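Local coordinates for protein beta sliding clamp (Borrelia burgdorferi, PDB 6DJ8) that probably encircles DNA as a ring-shaped head-to-tail homodimer and tethers DNA polymerases and other proteins to it, making replication processive, at residues A168-L173 and L195-G200; N181-S186 and V220-F225; R202-K207 and F383-M388; K362-F367 and K374-E379. One frame throughout, in Å; residues are numbered along the deposited sequence.

Contact 1: residues A168-L173 and L195-G200; sequences AFSAHL and LVSTNG
The ring of His172 meets Asn199 at one edge. Asn199 O sits near the ring plane, 3.6 Å from His172 CD2. The Asn199 amide is turned 48° against the ring, and the two side chains cross at about a right angle. Asn199 CB makes the side-chain contact, 3.8 Å from His172 CD2. One face of the Phe169 ring carries Ser170 OG, 3.5 Å above the plane and offset toward the rim. With chi1 at 75°, Asn199 CG stands between its backbone N and carbonyl carbon, and the amide is led away from the histidine. Asn199 OD1 accepts from the backbone N of His201 and Arg202, Asn199 ND2 bonds Tyr350 OH, and His172 ND1 pairs with the backbone N of Asp174. Between the backbones, His172 N gives a weak, bent bond to Thr198 O at 3.3 Å. Two small serines pack closely beside it. Ser170 CB lies 3.2 Å from Ser197 OG, yet the hydroxyls bond elsewhere, to Ser204 OG and Ile167 O respectively. Thr198 OG1 accepts from Gly200 N at 3.0 Å, an ST turn where the strand ends, and also bonds Arg202 O. Gly200 makes backbone hydrogen bonds to the bound peptide, and Thr198 packs on one of its apolar side chains. The contact thus joins the loop after helix 157-167 to the end of strand 192-198, with strand 202-211 alongside and helix 223-231 touching Ala168.

Contact 2: residues N181-S186 and V220-F225; sequences NGVYFS and VPVKIF
Phe185 and Phe225 both hold CG anti to the carbonyl carbon, with chi1 at -73° and -63°. This brings the rings together from opposite directions. They meet rim to rim, Phe185 CZ 3.7 Å from Phe225 CZ, with planes 31° apart. Neither ring lies over the face of the other. Val183 adds its CG2 branch, which packs 3.6 Å from Phe225 CD2. Val220 CG2 comes to Phe185 CE1 at 3.7 Å. These side chains form one apolar patch, continued by Ile167 and Phe160 of helix 157-167 and by Leu195 of the next strand. The backbones pair beside it. Val183 and Val220 are an antiparallel hydrogen-bonded pair: Val183 N to Val220 O is short at 2.6 Å, and Val220 N to Val183 O is 2.9 Å. The pairing then passes into the turn toward the helix, where Val222 N donates to Asn181 O at 3.0 Å. Asn181 ND2 rests 3.5 Å from Val222 CG1, while its hydrogen bond goes to His172 O. A water donates to Asn181 OD1 and accepts from Lys223 N, so it bridges the asparagine to the backbone of Lys223. Edge strand 218-221 is thereby joined to strand 182-187, and helix 223-231 is laid against the sheet. Helices packed on an antiparallel sheet are characteristic of the domains of bacterial beta processivity factors.

Contact 3: residues R202-K207 and F383-M388; sequences RMSICK and FTHLIM
His385 ND1 donates to Ser204 OG at 2.8 Å, a buried side-chain bond between two antiparallel strands. The hydroxyl lies close to the imidazole plane. His385 CG is anti to its backbone N (chi1 -169°), which swings the ring across to the neighbouring strand. Ser204 OG also bonds Arg166 O of helix 157-167 and Ser170 OG, so three partners meet at this oxygen. Met203 O sits over one face of the imidazole. It is 3.1 Å from His385 ND1, but the angle is too poor for a hydrogen bond, and this carbonyl accepts instead from Leu386 N at 2.9 Å. At the far side of the ring, a water lies 2.7 Å from His385 NE2 and accepts from Arg202 NH1. Arg202 NH2 carries a salt bridge to Glu353. The two strands belong to the central and C-terminal domains, and their pairing makes one continuous sheet across the domain junction, as in other bacterial beta subunits. Met203 and Ile205 each form a two-way backbone hydrogen-bonded pair, with Leu386 and Thr384. Ile205 N to Thr384 O is 2.8 Å. Beyond the histidine, Cys206 SG approaches Phe383 CD1 at 3.7 Å, an oblique sulfur-aromatic contact. Ser204 OG lies at the edge of the same phenyl ring. On the opposite face of the sheet, Met203 SD and Leu386 CD1 are 4.5 Å apart, and Met203 also packs on an apolar side chain of the bound peptide.

Contact 4: residues K362-F367 and K374-E379; sequences KIEIQF and KLSEPE
Ile363, Ile365 and Leu375 form the buried, apolar side of this contact. Ile363 CD1 reaches Leu375 CG at 4.0 Å, and Ile365 CG2 lies 4.3 Å from Leu375 CD1. In Ile363, chi1 and chi2 both near 180° extend CD1 toward the leucine. Helix 348-355 covers this face: Ile355 touches Ile363 and Leu375, and Phe351 touches Ile365. The other face is polar. Glu364, Gln366 and Lys374 are partly exposed there, while Ser376 is buried. Ser376 OG donates to Glu364 OE1 at 2.8 Å. The hydroxyl meets the carboxylate oxygen on its anti side, 34° out of the carboxylate plane. In one of its two conformers the Pro378 ring runs alongside the Glu364 stem. A water donates to Glu364 OE2 at 2.8 Å. Strands 362-367 and 373-376 are the arms of a beta hairpin in the C-terminal domain, inside the long sheet that this domain shares with the central one. Strand 278-283 lies on one side of it and strand 383-387 on the other. Glu364 with Ser376, and Gln366 with Lys374, are hydrogen-bonded pairs with bonds in both directions, such as Lys374 N to Gln366 O at 2.8 Å. The side chains of that second pair are held more loosely. Gln366 and Lys374 run side by side in the same direction, and the lysine bends near its end. Lys374 NZ gives Gln366 OE1 a weak bond of 3.4 Å. Lys374 NZ stays 5.3 Å from Glu364 OE1, so any attraction between these charges acts without contact.

How the contacts relate
All four contacts reach one long antiparallel sheet that spans the central and C-terminal domains. Contacts 1, 2 and 3 are buried. Contact 4 is partly buried; its centre lies about 24 Å from the chain's centre, the farthest of the four. Contacts 1 and 2 touch and lie within the central domain, on adjacent strands 192-198 and 182-187. Contact 3 crosses the domain junction. It touches contact 1 through strand 202-211 and contact 4 through strand 383-387. Contact 1 has one weak backbone bond between small and polar residues whose side chains bond elsewhere. Contact 2 relies on apolar side chains, contact 3 on a buried histidine-serine bond, and contact 4 has one apolar and one polar face. Contacts 1 and 3 also meet the bound peptide.

Contact 1: residues A168-L173 and L195-G200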
loop_
_atom_site.group_PDB
_atom_site.type_symbol
_atom_site.label_atom_id
_atom_site.label_comp_id
_atom_site.label_asym_id
_atom_site.label_seq_id
_atom_site.Cartn_x
_atom_site.Cartn_y
_atom_site.Cartn_z
ATOM N N ALA A 168 7.970 19.403 12.339
ATOM C CA ALA A 168 7.635 19.442 10.913
ATOM C C ALA A 168 6.133 19.306 10.664
ATOM O O ALA A 168 5.561 20.045 9.849
ATOM C CB ALA A 168 8.398 18.343 10.164
ATOM N N PHE A 169 5.470 18.368 11.352
ATOM C CA PHE A 169 4.072 18.084 11.029
ATOM C C PHE A 169 3.148 19.271 11.272
ATOM O O PHE A 169 2.076 19.340 10.661
ATOM C CB PHE A 169 3.584 16.862 11.828
ATOM C CG PHE A 169 3.290 17.159 13.285
ATOM C CD1 PHE A 169 4.282 17.034 14.246
ATOM C CD2 PHE A 169 2.010 17.553 13.686
ATOM C CE1 PHE A 169 4.006 17.308 15.613
ATOM C CE2 PHE A 169 1.717 17.800 15.024
ATOM C CZ PHE A 169 2.726 17.695 15.990
ATOM N N SER A 170 3.530 20.216 12.142
ATOM C CA SER A 170 2.657 21.345 12.446
ATOM C C SER A 170 2.693 22.461 11.410
ATOM O O SER A 170 1.798 23.321 11.420
ATOM C CB SER A 170 3.038 21.971 13.792
ATOM O OG SER A 170 2.582 21.194 14.868
ATOM N N ALA A 171 3.716 22.522 10.560
ATOM C CA ALA A 171 3.774 23.622 9.609
ATOM C C ALA A 171 2.613 23.509 8.637
ATOM O O ALA A 171 2.098 22.418 8.378
ATOM C CB ALA A 171 5.111 23.627 8.856
ATOM N N HIS A 172 2.171 24.649 8.120
ATOM C CA HIS A 172 1.148 24.608 7.092
ATOM C C HIS A 172 1.656 23.803 5.892
ATOM O O HIS A 172 2.839 23.853 5.535
ATOM C CB HIS A 172 0.758 26.022 6.671
ATOM C CG HIS A 172 -0.579 26.094 6.019
ATOM N ND1 HIS A 172 -0.816 25.615 4.751
ATOM C CD2 HIS A 172 -1.773 26.523 6.489
ATOM C CE1 HIS A 172 -2.095 25.770 4.458
ATOM N NE2 HIS A 172 -2.698 26.318 5.497
ATOM N N LEU A 173 0.761 23.008 5.312
ATOM C CA LEU A 173 1.116 22.083 4.243
ATOM C C LEU A 173 1.156 22.727 2.855
ATOM O O LEU A 173 1.662 22.103 1.921
ATOM C CB LEU A 173 0.141 20.907 4.268
ATOM C CG LEU A 173 0.326 19.986 5.473
ATOM C CD1 LEU A 173 -0.744 18.913 5.517
ATOM C CD2 LEU A 173 1.691 19.340 5.401
ATOM N N LEU A 195 12.514 26.608 18.054
ATOM C CA LEU A 195 11.807 26.319 16.813
ATOM C C LEU A 195 10.303 26.367 17.048
ATOM O O LEU A 195 9.807 25.861 18.058
ATOM C CB LEU A 195 12.202 24.951 16.252
ATOM C CG LEU A 195 13.553 24.883 15.543
ATOM C CD1 LEU A 195 14.729 24.970 16.514
ATOM C CD2 LEU A 195 13.646 23.648 14.683
ATOM N N VAL A 196 9.582 26.974 16.111
ATOM C CA VAL A 196 8.124 27.086 16.177
ATOM C C VAL A 196 7.562 26.721 14.810
ATOM O O VAL A 196 8.142 27.086 13.782
ATOM C CB VAL A 196 7.689 28.511 16.570
ATOM C CG1 VAL A 196 6.165 28.653 16.517
ATOM C CG2 VAL A 196 8.220 28.861 17.956
ATOM N N SER A 197 6.438 26.005 14.789
ATOM C CA SER A 197 5.723 25.805 13.538
ATOM C C SER A 197 4.228 25.801 13.801
ATOM O O SER A 197 3.770 25.356 14.857
ATOM C CB SER A 197 6.119 24.494 12.844
ATOM O OG SER A 197 5.863 23.390 13.694
ATOM N N THR A 198 3.463 26.254 12.809
ATOM C CA THR A 198 2.017 26.280 12.960
ATOM C C THR A 198 1.372 26.370 11.591
ATOM O O THR A 198 1.975 26.849 10.629
ATOM C CB THR A 198 1.568 27.472 13.804
ATOM O OG1 THR A 198 0.144 27.430 13.995
ATOM C CG2 THR A 198 1.923 28.763 13.063
ATOM N N ASN A 199 0.117 25.940 11.535
ATOM C CA ASN A 199 -0.719 26.122 10.360
ATOM C C ASN A 199 -1.861 27.077 10.651
ATOM O O ASN A 199 -2.838 27.114 9.900
ATOM C CB ASN A 199 -1.249 24.773 9.857
ATOM C CG ASN A 199 -2.363 24.225 10.722
ATOM O OD1 ASN A 199 -2.537 24.632 11.886
ATOM N ND2 ASN A 199 -3.152 23.315 10.153
ATOM N N GLY A 200 -1.785 27.806 11.769
ATOM C CA GLY A 200 -2.849 28.676 12.201
ATOM C C GLY A 200 -3.825 28.043 13.166
ATOM O O GLY A 200 -4.557 28.764 13.850
#

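Contact 2: residues N181-S186 and V220-F225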
loop_
_atom_site.group_PDB
_atom_site.type_symbol
_atom_site.label_atom_id
_atom_site.label_comp_id
_atom_site.label_asym_id
_atom_site.label_seq_id
_atom_site.Cartn_x
_atom_site.Cartn_y
_atom_site.Cartn_z
ATOM N N ASN A 181 4.134 27.920 6.092
ATOM C CA ASN A 181 4.757 26.693 5.596
ATOM C C ASN A 181 6.200 26.565 6.062
ATOM O O ASN A 181 6.805 25.501 5.898
ATOM C CB ASN A 181 4.682 26.655 4.062
ATOM C CG ASN A 181 5.356 25.423 3.462
ATOM O OD1 ASN A 181 6.440 25.513 2.887
ATOM N ND2 ASN A 181 4.729 24.265 3.625
ATOM N N GLY A 182 6.742 27.593 6.713
ATOM C CA GLY A 182 8.106 27.553 7.182
ATOM C C GLY A 182 8.209 27.165 8.648
ATOM O O GLY A 182 7.250 27.261 9.413
ATOM N N VAL A 183 9.394 26.695 9.013
ATOM C CA VAL A 183 9.766 26.469 10.403
ATOM C C VAL A 183 10.490 27.726 10.862
ATOM O O VAL A 183 11.408 28.195 10.182
ATOM C CB VAL A 183 10.661 25.233 10.541
ATOM C CG1 VAL A 183 11.115 25.076 11.971
ATOM C CG2 VAL A 183 9.910 23.982 10.053
ATOM N N TYR A 184 10.042 28.307 11.980
ATOM C CA TYR A 184 10.590 29.569 12.469
ATOM C C TYR A 184 11.693 29.300 13.491
ATOM O O TYR A 184 11.472 28.608 14.492
ATOM C CB TYR A 184 9.475 30.433 13.070
ATOM C CG TYR A 184 9.920 31.776 13.611
ATOM C CD1 TYR A 184 10.726 32.617 12.855
ATOM C CD2 TYR A 184 9.487 32.223 14.864
ATOM C CE1 TYR A 184 11.126 33.873 13.342
ATOM C CE2 TYR A 184 9.880 33.466 15.361
ATOM C CZ TYR A 184 10.704 34.286 14.590
ATOM O OH TYR A 184 11.092 35.519 15.057
ATOM N N PHE A 185 12.880 29.835 13.228
ATOM C CA PHE A 185 14.003 29.764 14.152
ATOM C C PHE A 185 14.134 31.076 14.916
ATOM O O PHE A 185 14.291 32.138 14.306
ATOM C CB PHE A 185 15.304 29.486 13.408
ATOM C CG PHE A 185 15.417 28.078 12.910
ATOM C CD1 PHE A 185 14.667 27.655 11.823
ATOM C CD2 PHE A 185 16.240 27.168 13.555
ATOM C CE1 PHE A 185 14.771 26.335 11.369
ATOM C CE2 PHE A 185 16.335 25.863 13.112
ATOM C CZ PHE A 185 15.606 25.449 12.012
ATOM N N SER A 186 14.131 30.991 16.239
ATOM C CA SER A 186 14.263 32.181 17.079
ATOM C C SER A 186 15.063 31.804 18.323
ATOM O O SER A 186 15.579 30.685 18.435
ATOM C CB SER A 186 12.879 32.749 17.416
ATOM O OG SER A 186 12.944 34.137 17.646
ATOM N N VAL A 220 12.407 28.799 7.519
ATOM C CA VAL A 220 12.892 27.755 6.616
ATOM C C VAL A 220 11.703 26.933 6.132
ATOM O O VAL A 220 10.963 26.394 6.959
ATOM C CB VAL A 220 13.913 26.842 7.313
ATOM C CG1 VAL A 220 14.442 25.802 6.319
ATOM C CG2 VAL A 220 15.053 27.671 7.902
ATOM N N PRO A 221 11.508 26.784 4.829
ATOM C CA PRO A 221 10.395 25.959 4.341
ATOM C C PRO A 221 10.477 24.565 4.929
ATOM O O PRO A 221 11.559 23.993 5.074
ATOM C CB PRO A 221 10.580 25.946 2.819
ATOM C CG PRO A 221 11.349 27.217 2.530
ATOM C CD PRO A 221 12.303 27.308 3.700
ATOM N N VAL A 222 9.316 24.037 5.324
ATOM C CA VAL A 222 9.321 22.781 6.049
ATOM C C VAL A 222 9.820 21.620 5.180
ATOM O O VAL A 222 10.317 20.628 5.721
ATOM C CB VAL A 222 7.921 22.491 6.631
ATOM C CG1 VAL A 222 6.886 22.178 5.504
ATOM C CG2 VAL A 222 8.012 21.341 7.634
ATOM N N LYS A 223 9.722 21.711 3.855
ATOM C CA LYS A 223 10.023 20.527 3.035
ATOM C C LYS A 223 11.412 19.978 3.336
ATOM O O LYS A 223 11.584 18.759 3.473
ATOM C CB LYS A 223 9.887 20.839 1.546
ATOM C CG LYS A 223 10.251 19.656 0.630
ATOM C CD LYS A 223 10.071 20.003 -0.830
ATOM C CE LYS A 223 10.356 18.787 -1.742
ATOM N NZ LYS A 223 10.257 19.187 -3.177
ATOM N N ILE A 224 12.407 20.861 3.524
ATOM C CA ILE A 224 13.753 20.347 3.768
ATOM C C ILE A 224 13.801 19.520 5.047
ATOM O O ILE A 224 14.585 18.567 5.144
ATOM C CB ILE A 224 14.812 21.476 3.787
ATOM C CG1 ILE A 224 16.206 20.845 3.676
ATOM C CG2 ILE A 224 14.706 22.307 5.069
ATOM C CD1 ILE A 224 17.327 21.843 3.471
ATOM N N PHE A 225 12.948 19.830 6.034
ATOM C CA PHE A 225 12.978 19.040 7.259
ATOM C C PHE A 225 12.342 17.670 7.057
ATOM O O PHE A 225 12.824 16.679 7.608
ATOM C CB PHE A 225 12.308 19.814 8.402
ATOM C CG PHE A 225 13.043 21.077 8.726
ATOM C CD1 PHE A 225 14.257 21.019 9.386
ATOM C CD2 PHE A 225 12.596 22.300 8.264
ATOM C CE1 PHE A 225 14.988 22.182 9.639
ATOM C CE2 PHE A 225 13.310 23.448 8.515
ATOM C CZ PHE A 225 14.516 23.387 9.204
HETATM O O HOH W 1 8.199 23.476 2.135
#

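Contact 3: residues R202-K207 and F383-M388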
loop_
_atom_site.group_PDB
_atom_site.type_symbol
_atom_site.label_atom_id
_atom_site.label_comp_id
_atom_site.label_asym_id
_atom_site.label_seq_id
_atom_site.Cartn_x
_atom_site.Cartn_y
_atom_site.Cartn_z
ATOM N N ARG A 202 -2.985 24.600 14.838
ATOM C CA ARG A 202 -2.196 23.816 15.762
ATOM C C ARG A 202 -0.751 24.272 15.613
ATOM O O ARG A 202 -0.349 24.766 14.552
ATOM C CB ARG A 202 -2.362 22.303 15.517
ATOM C CG ARG A 202 -2.363 21.851 14.037
ATOM C CD ARG A 202 -0.965 21.534 13.535
ATOM N NE ARG A 202 -0.983 20.935 12.183
ATOM C CZ ARG A 202 -1.191 19.643 11.955
ATOM N NH1 ARG A 202 -1.404 18.823 12.991
ATOM N NH2 ARG A 202 -1.198 19.160 10.705
ATOM N N MET A 203 0.022 24.129 16.689
ATOM C CA MET A 203 1.346 24.724 16.737
ATOM C C MET A 203 2.264 23.900 17.626
ATOM O O MET A 203 1.871 23.483 18.720
ATOM C CB MET A 203 1.281 26.177 17.274
ATOM C CG MET A 203 2.654 26.727 17.685
ATOM S SD MET A 203 2.571 28.424 18.385
ATOM C CE MET A 203 2.013 29.330 16.975
ATOM N N SER A 204 3.497 23.701 17.164
ATOM C CA SER A 204 4.560 23.086 17.949
ATOM C C SER A 204 5.626 24.125 18.320
ATOM O O SER A 204 5.965 25.004 17.518
ATOM C CB SER A 204 5.180 21.919 17.182
ATOM O OG SER A 204 4.306 20.774 17.181
ATOM N N ILE A 205 6.126 24.031 19.550
ATOM C CA ILE A 205 7.201 24.873 20.070
ATOM C C ILE A 205 8.238 23.971 20.721
ATOM O O ILE A 205 7.930 23.280 21.700
ATOM C CB ILE A 205 6.680 25.897 21.095
ATOM C CG1 ILE A 205 5.648 26.812 20.446
ATOM C CG2 ILE A 205 7.836 26.711 21.664
ATOM C CD1 ILE A 205 4.645 27.341 21.392
ATOM N N CYS A 206 9.467 24.001 20.211
ATOM C CA CYS A 206 10.567 23.189 20.727
ATOM C C CYS A 206 11.693 24.122 21.140
ATOM O O CYS A 206 12.305 24.772 20.288
ATOM C CB CYS A 206 11.101 22.219 19.679
ATOM S SG CYS A 206 10.059 20.845 19.356
ATOM N N LYS A 207 11.965 24.181 22.434
ATOM C CA LYS A 207 13.110 24.915 22.946
ATOM C C LYS A 207 14.285 23.951 23.023
ATOM O O LYS A 207 14.146 22.844 23.554
ATOM C CB LYS A 207 12.785 25.497 24.325
ATOM N N PHE A 383 9.087 21.059 25.101
ATOM C CA PHE A 383 8.142 20.834 24.016
ATOM C C PHE A 383 6.734 21.225 24.440
ATOM O O PHE A 383 6.247 20.792 25.492
ATOM C CB PHE A 383 8.195 19.380 23.557
ATOM C CG PHE A 383 7.203 19.042 22.490
ATOM C CD1 PHE A 383 7.077 19.829 21.357
ATOM C CD2 PHE A 383 6.418 17.914 22.607
ATOM C CE1 PHE A 383 6.164 19.500 20.367
ATOM C CE2 PHE A 383 5.515 17.573 21.623
ATOM C CZ PHE A 383 5.382 18.365 20.503
ATOM N N THR A 384 6.080 22.035 23.610
ATOM C CA THR A 384 4.681 22.400 23.797
ATOM C C THR A 384 3.953 22.259 22.474
ATOM O O THR A 384 4.459 22.706 21.438
ATOM C CB THR A 384 4.551 23.838 24.314
ATOM O OG1 THR A 384 5.141 23.917 25.603
ATOM C CG2 THR A 384 3.106 24.261 24.401
ATOM N N HIS A 385 2.775 21.644 22.504
ATOM C CA HIS A 385 1.896 21.598 21.344
ATOM C C HIS A 385 0.527 22.155 21.711
ATOM O O HIS A 385 -0.076 21.754 22.718
ATOM C CB HIS A 385 1.754 20.187 20.775
ATOM C CG HIS A 385 1.079 20.160 19.442
ATOM N ND1 HIS A 385 1.733 20.466 18.262
ATOM C CD2 HIS A 385 -0.213 19.921 19.107
ATOM C CE1 HIS A 385 0.879 20.373 17.257
ATOM N NE2 HIS A 385 -0.308 20.039 17.742
ATOM N N LEU A 386 0.046 23.069 20.884
ATOM C CA LEU A 386 -1.212 23.764 21.086
ATOM C C LEU A 386 -2.158 23.408 19.957
ATOM O O LEU A 386 -1.741 23.316 18.798
ATOM C CB LEU A 386 -1.000 25.278 21.134
ATOM C CG LEU A 386 0.029 25.800 22.142
ATOM C CD1 LEU A 386 0.209 27.320 21.994
ATOM C CD2 LEU A 386 -0.365 25.460 23.595
ATOM N N ILE A 387 -3.428 23.214 20.300
ATOM C CA ILE A 387 -4.474 22.937 19.330
ATOM C C ILE A 387 -5.656 23.833 19.654
ATOM O O ILE A 387 -6.184 23.790 20.774
ATOM C CB ILE A 387 -4.898 21.455 19.344
ATOM C CG1 ILE A 387 -3.692 20.552 19.075
ATOM C CG2 ILE A 387 -5.994 21.217 18.317
ATOM C CD1 ILE A 387 -3.967 19.066 19.284
ATOM N N MET A 388 -6.070 24.637 18.688
ATOM C CA MET A 388 -7.251 25.466 18.893
ATOM C C MET A 388 -8.495 24.586 18.805
ATOM O O MET A 388 -8.596 23.746 17.899
ATOM C CB MET A 388 -7.310 26.605 17.871
ATOM C CG MET A 388 -8.317 27.702 18.213
ATOM S SD MET A 388 -7.917 28.628 19.717
ATOM C CE MET A 388 -9.241 29.846 19.785
HETATM O O HOH W 2 -1.840 18.991 15.812
#

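Contact 4: residues K362-F367 and K374-E379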
loop_
_atom_site.group_PDB
_atom_site.type_symbol
_atom_site.label_atom_id
_atom_site.label_comp_id
_atom_site.label_asym_id
_atom_site.label_seq_id
_atom_site.Cartn_x
_atom_site.Cartn_y
_atom_site.Cartn_z
ATOM N N LYS A 362 2.532 8.893 29.882
ATOM C CA LYS A 362 1.348 9.716 30.051
ATOM C C LYS A 362 1.524 11.026 29.296
ATOM O O LYS A 362 2.636 11.411 28.933
ATOM C CB LYS A 362 1.081 9.971 31.540
ATOM C CG LYS A 362 1.030 8.673 32.348
ATOM C CD LYS A 362 0.074 8.761 33.522
ATOM C CE LYS A 362 -0.052 7.414 34.249
ATOM N NZ LYS A 362 -1.270 6.640 33.782
ATOM N N ILE A 363 0.412 11.714 29.058
ATOM C CA ILE A 363 0.422 13.007 28.387
ATOM C C ILE A 363 -0.380 14.000 29.217
ATOM O O ILE A 363 -1.433 13.656 29.768
ATOM C CB ILE A 363 -0.134 12.890 26.953
ATOM C CG1 ILE A 363 -0.041 14.224 26.221
ATOM C CG2 ILE A 363 -1.568 12.399 26.974
ATOM C CD1 ILE A 363 -0.534 14.160 24.760
ATOM N N GLU A 364 0.118 15.232 29.316
ATOM C CA GLU A 364 -0.624 16.294 29.984
ATOM C C GLU A 364 -1.449 17.042 28.947
ATOM O O GLU A 364 -0.939 17.405 27.883
ATOM C CB GLU A 364 0.319 17.262 30.707
ATOM C CG GLU A 364 1.422 16.600 31.514
ATOM C CD GLU A 364 2.438 17.613 32.040
ATOM O OE1 GLU A 364 3.143 18.222 31.209
ATOM O OE2 GLU A 364 2.540 17.792 33.265
ATOM N N ILE A 365 -2.730 17.237 29.246
ATOM C CA ILE A 365 -3.642 18.004 28.403
ATOM C C ILE A 365 -4.279 19.052 29.304
ATOM O O ILE A 365 -5.002 18.709 30.252
ATOM C CB ILE A 365 -4.709 17.133 27.740
ATOM C CG1 ILE A 365 -4.049 16.052 26.878
ATOM C CG2 ILE A 365 -5.643 18.010 26.913
ATOM C CD1 ILE A 365 -4.998 14.947 26.446
ATOM N N GLN A 366 -3.995 20.322 29.029
ATOM C CA GLN A 366 -4.423 21.422 29.878
ATOM C C GLN A 366 -5.056 22.497 29.009
ATOM O O GLN A 366 -4.706 22.651 27.833
ATOM C CB GLN A 366 -3.240 21.991 30.646
ATOM C CG GLN A 366 -2.440 20.925 31.361
ATOM C CD GLN A 366 -1.167 21.460 31.969
ATOM O OE1 GLN A 366 -0.818 22.623 31.782
ATOM N NE2 GLN A 366 -0.472 20.616 32.717
ATOM N N PHE A 367 -5.983 23.248 29.593
ATOM C CA PHE A 367 -6.686 24.281 28.845
ATOM C C PHE A 367 -7.430 25.192 29.808
ATOM O O PHE A 367 -7.809 24.790 30.909
ATOM C CB PHE A 367 -7.695 23.699 27.856
ATOM C CG PHE A 367 -8.751 22.861 28.497
ATOM C CD1 PHE A 367 -8.518 21.527 28.801
ATOM C CD2 PHE A 367 -9.990 23.412 28.808
ATOM C CE1 PHE A 367 -9.518 20.750 29.398
ATOM C CE2 PHE A 367 -10.988 22.646 29.400
ATOM C CZ PHE A 367 -10.751 21.317 29.701
ATOM N N LYS A 374 -3.487 22.660 25.362
ATOM C CA LYS A 374 -2.040 22.516 25.414
ATOM C C LYS A 374 -1.676 21.076 25.727
ATOM O O LYS A 374 -2.177 20.499 26.701
ATOM C CB LYS A 374 -1.418 23.445 26.454
ATOM C CG LYS A 374 0.079 23.222 26.638
ATOM C CD LYS A 374 0.703 24.373 27.441
ATOM C CE LYS A 374 0.729 24.069 28.932
ATOM N NZ LYS A 374 1.424 22.791 29.243
ATOM N N LEU A 375 -0.822 20.501 24.890
ATOM C CA LEU A 375 -0.319 19.148 25.065
ATOM C C LEU A 375 1.156 19.189 25.401
ATOM O O LEU A 375 1.926 19.864 24.713
ATOM C CB LEU A 375 -0.508 18.312 23.794
ATOM C CG LEU A 375 -1.847 17.682 23.447
ATOM C CD1 LEU A 375 -2.968 18.665 23.586
ATOM C CD2 LEU A 375 -1.788 17.080 21.983
ATOM N N SER A 376 1.552 18.424 26.411
ATOM C CA SER A 376 2.947 18.348 26.797
ATOM C C SER A 376 3.208 17.016 27.480
ATOM O O SER A 376 2.284 16.314 27.908
ATOM C CB SER A 376 3.317 19.500 27.733
ATOM O OG SER A 376 2.417 19.531 28.823
ATOM N N GLU A 377 4.490 16.694 27.600
ATOM C CA GLU A 377 5.044 15.554 28.312
ATOM C C GLU A 377 5.381 15.977 29.738
ATOM O O GLU A 377 5.889 17.086 29.945
ATOM C CB GLU A 377 6.302 15.036 27.616
ATOM C CG GLU A 377 6.031 14.271 26.329
ATOM C CD GLU A 377 7.291 13.932 25.529
ATOM O OE1 GLU A 377 8.280 14.687 25.625
ATOM O OE2 GLU A 377 7.286 12.921 24.788
ATOM N N PRO A 378 5.046 15.139 30.722
ATOM C CA PRO A 378 5.481 15.412 32.099
ATOM C C PRO A 378 6.997 15.482 32.173
ATOM O O PRO A 378 7.706 14.686 31.555
ATOM C CB PRO A 378 4.930 14.228 32.904
ATOM C CG PRO A 378 3.708 13.792 32.136
ATOM C CD PRO A 378 4.135 13.979 30.693
ATOM N N GLU A 379 7.486 16.465 32.931
ATOM C CA GLU A 379 8.897 16.736 33.190
ATOM C C GLU A 379 9.632 17.249 31.959
ATOM O O GLU A 379 10.842 17.489 32.038
ATOM C CB GLU A 379 9.641 15.511 33.752
HETATM O O HOH W 3 5.061 18.776 33.805
#